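Local coordinates for protein cerato-platanin 1 (PDB 3SUJ) that is a secreted, zinc-binding cerato-platanin of the fungus Moniliophthora perniciosa, whose exact biological role is not settled, at residues A[2-7]-A[109-115]. Sequence-based numbering, arbitrary orientation. Where two conformers were deposited one is given.
Sequences AVKLSY and GTVNVDV
The amide of N112 lies alongside the aliphatic start of K4, both chains pointing the same way, with OD1 on the K4 side, 3.9 Å from its CG, and ND2 turned from it. The other flat group, the Y7 ring, meets the O of G109 obliquely at CD1 (4.1 Å). They belong to two neighbouring antiparallel strands of the double-psi beta-barrel of the cerato-platanins, which bring the N-terminal segment 2-7 against 109-115, near the chain's end; strand 90-92 borders 3-7 on its other side. V3 and V113 form one hydrogen-bonded pair, L5 and V111 the next. V111 O receives L5 N nearly along the C=O axis, whereas L5 O takes V111 N tilted 17° from its carbonyl plane. Between these pairs, K4 and N112 form a non-hydrogen-bonded pair on the exposed face, where polar side chains suit; E88, a zinc-binding residue, is close to K4. The other face carries branched apolar side chains suited to burial: L5 CB lies 4.0 Å from V113 CG1, and L100 of helix 94-101 covers both residues. At the far end, S6 and T110 hold their hydroxyls anti to the carbonyl carbon (chi1 -62° in both), which turns them together: T110 OG1 donates to S6 OG at 2.8 Å. Were S6 an alanine, the T110 hydroxyl would probably lose this acceptor and be freer to turn. G109, first beyond helix 105-108, has a positive phi (83°) that favours glycine; one water accepts from Y7 N at 3.0 Å and donates to G109 O at 2.7 Å.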
ATOM      1  N   ALA A   2     -13.201   7.954   7.059  1.00 20.60           N
ATOM      2  CA  ALA A   2     -12.320   7.637   5.887  1.00 18.42           C
ATOM      3  C   ALA A   2     -10.923   8.296   6.012  1.00 16.39           C
ATOM      4  O   ALA A   2     -10.603   9.136   6.908  1.00 20.10           O
ATOM      5  CB  ALA A   2     -13.026   8.119   4.627  1.00 21.32           C
ATOM      6  N   VAL A   3     -10.071   7.823   5.120  1.00 12.24           N
ATOM      7  CA  VAL A   3      -8.713   8.353   5.062  0.50 10.59           C
ATOM      8  C   VAL A   3      -8.354   8.529   3.627  1.00  9.91           C
ATOM      9  O   VAL A   3      -9.016   8.063   2.714  1.00 11.06           O
ATOM     10  CB  VAL A   3      -7.672   7.387   5.668  0.50 11.17           C
ATOM     11  CG1 VAL A   3      -7.879   7.272   7.216  0.50 14.77           C
ATOM     12  CG2 VAL A   3      -7.724   6.036   4.852  0.50 10.74           C
ATOM     13  N   LYS A   4      -7.314   9.297   3.431  1.00  8.17           N
ATOM     14  CA  LYS A   4      -6.836   9.583   2.086  1.00  9.80           C
ATOM     15  C   LYS A   4      -6.016   8.487   1.489  1.00  8.69           C
ATOM     16  O   LYS A   4      -5.180   7.869   2.185  1.00 11.02           O
ATOM     17  CB  LYS A   4      -5.967  10.839   2.124  1.00 11.51           C
ATOM     18  CG  LYS A   4      -6.763  12.090   2.431  1.00 15.14           C
ATOM     19  CD  LYS A   4      -5.793  13.309   2.387  1.00 18.89           C
ATOM     20  CE  LYS A   4      -6.441  14.403   3.151  1.00 28.06           C
ATOM     21  NZ  LYS A   4      -6.623  15.694   2.430  1.00 28.74           N
ATOM     22  N   LEU A   5      -6.189   8.260   0.213  1.00  7.64           N
ATOM     23  CA  LEU A   5      -5.361   7.370  -0.581  1.00  8.12           C
ATOM     24  C   LEU A   5      -4.810   8.152  -1.792  1.00  7.59           C
ATOM     25  O   LEU A   5      -5.589   8.677  -2.587  1.00  8.54           O
ATOM     26  CB  LEU A   5      -6.157   6.146  -1.057  1.00  8.23           C
ATOM     27  CG  LEU A   5      -5.347   5.276  -2.021  1.00 10.27           C
ATOM     28  CD1 LEU A   5      -4.190   4.591  -1.399  1.00  9.78           C
ATOM     29  CD2 LEU A   5      -6.238   4.260  -2.666  1.00 14.28           C
ATOM     30  N   SER A   6      -3.504   8.092  -1.927  1.00  7.22           N
ATOM     31  CA  SER A   6      -2.767   8.694  -3.066  1.00  8.54           C
ATOM     32  C   SER A   6      -1.997   7.612  -3.729  1.00  8.07           C
ATOM     33  O   SER A   6      -2.051   6.441  -3.281  1.00  7.80           O
ATOM     34  CB  SER A   6      -1.813   9.741  -2.548  1.00  9.82           C
ATOM     35  OG  SER A   6      -2.626  10.773  -1.914  1.00 11.92           O
ATOM     36  N   TYR A   7      -1.252   7.928  -4.789  1.00  7.96           N
ATOM     37  CA  TYR A   7      -0.423   6.899  -5.418  1.00  7.93           C
ATOM     38  C   TYR A   7       0.985   7.423  -5.649  1.00  7.65           C
ATOM     39  O   TYR A   7       1.206   8.658  -5.665  1.00  8.55           O
ATOM     40  CB  TYR A   7      -1.016   6.365  -6.683  1.00  9.46           C
ATOM     41  CG  TYR A   7      -0.934   7.209  -7.892  1.00  9.09           C
ATOM     42  CD1 TYR A   7      -1.916   8.120  -8.151  1.00 12.38           C
ATOM     43  CD2 TYR A   7       0.121   7.046  -8.796  1.00  7.57           C
ATOM     44  CE1 TYR A   7      -1.835   8.928  -9.270  1.00 14.12           C
ATOM     45  CE2 TYR A   7       0.219   7.802  -9.936  1.00 10.31           C
ATOM     46  CZ  TYR A   7      -0.746   8.738 -10.177  1.00 13.94           C
ATOM     47  OH  TYR A   7      -0.763   9.557 -11.351  1.00 18.21           O
ATOM     48  N   GLY A 109      -6.012  11.654  -8.388  1.00  8.88           N
ATOM     49  CA  GLY A 109      -4.838  12.026  -7.595  1.00  9.65           C
ATOM     50  C   GLY A 109      -4.877  11.444  -6.179  1.00  9.16           C
ATOM     51  O   GLY A 109      -4.065  10.630  -5.795  1.00  9.33           O
ATOM     52  N   THR A 110      -5.873  11.906  -5.431  1.00  9.85           N
ATOM     53  CA  THR A 110      -6.131  11.478  -3.992  1.00  9.07           C
ATOM     54  C   THR A 110      -7.620  11.222  -3.816  1.00 11.04           C
ATOM     55  O   THR A 110      -8.412  12.042  -4.339  1.00 12.39           O
ATOM     56  CB  THR A 110      -5.647  12.538  -3.032  1.00  9.22           C
ATOM     57  OG1 THR A 110      -4.212  12.677  -3.210  1.00  9.84           O
ATOM     58  CG2 THR A 110      -5.933  12.162  -1.573  1.00 11.06           C
ATOM     59  N   VAL A 111      -8.018  10.115  -3.217  1.00 10.52           N
ATOM     60  CA  VAL A 111      -9.452   9.793  -2.976  1.00 10.92           C
ATOM     61  C   VAL A 111      -9.590   9.473  -1.522  1.00 10.08           C
ATOM     62  O   VAL A 111      -8.633   9.159  -0.839  1.00 11.86           O
ATOM     63  CB  VAL A 111      -9.936   8.646  -3.776  1.00 10.95           C
ATOM     64  CG1 VAL A 111      -9.944   8.943  -5.274  1.00 13.70           C
ATOM     65  CG2 VAL A 111      -9.220   7.379  -3.496  1.00 13.14           C
ATOM     66  N   ASN A 112     -10.781   9.563  -1.026  1.00  9.87           N
ATOM     67  CA  ASN A 112     -11.103   9.038   0.337  1.00 10.67           C
ATOM     68  C   ASN A 112     -11.539   7.612   0.265  1.00  9.73           C
ATOM     69  O   ASN A 112     -12.266   7.253  -0.649  1.00 12.08           O
ATOM     70  CB  ASN A 112     -12.201   9.913   0.976  1.00 13.30           C
ATOM     71  CG  ASN A 112     -11.721  11.336   1.201  1.00 15.70           C
ATOM     72  OD1 ASN A 112     -10.551  11.605   1.500  1.00 18.29           O
ATOM     73  ND2 ASN A 112     -12.631  12.264   1.048  1.00 25.01           N
ATOM     74  N   VAL A 113     -11.004   6.820   1.165  1.00  9.92           N
ATOM     75  CA  VAL A 113     -11.343   5.389   1.278  1.00 10.68           C
ATOM     76  C   VAL A 113     -11.697   5.030   2.704  1.00 10.62           C
ATOM     77  O   VAL A 113     -11.259   5.672   3.649  1.00 11.25           O
ATOM     78  CB  VAL A 113     -10.158   4.502   0.805  1.00 10.85           C
ATOM     79  CG1 VAL A 113      -9.871   4.689  -0.692  1.00 13.04           C
ATOM     80  CG2 VAL A 113      -8.930   4.753   1.630  1.00 11.63           C
ATOM     81  N   ASP A 114     -12.441   3.938   2.825  1.00  9.71           N
ATOM     82  CA  ASP A 114     -12.527   3.289   4.185  1.00 10.65           C
ATOM     83  C   ASP A 114     -11.407   2.324   4.351  1.00  9.44           C
ATOM     84  O   ASP A 114     -11.046   1.658   3.407  1.00 11.87           O
ATOM     85  CB  ASP A 114     -13.883   2.530   4.285  1.00 14.25           C
ATOM     86  CG  ASP A 114     -14.942   3.443   4.667  1.00 23.13           C
ATOM     87  OD1 ASP A 114     -14.977   3.791   5.866  1.00 31.29           O
ATOM     88  OD2 ASP A 114     -15.679   3.878   3.789  1.00 31.43           O
ATOM     89  N   VAL A 115     -10.818   2.196   5.520  1.00  9.86           N
ATOM     90  CA  VAL A 115      -9.681   1.342   5.778  1.00  9.91           C
ATOM     91  C   VAL A 115      -9.997   0.407   6.928  1.00  9.46           C
ATOM     92  O   VAL A 115     -10.510   0.899   7.995  1.00 11.84           O
ATOM     93  CB  VAL A 115      -8.447   2.183   6.060  1.00 12.39           C
ATOM     94  CG1 VAL A 115      -8.646   3.200   7.143  1.00 14.72           C
ATOM     95  CG2 VAL A 115      -7.237   1.290   6.399  1.00 13.95           C
TER
HETATM   96  O   HOH W   1      -1.387  10.739  -5.833  1.00 12.42           O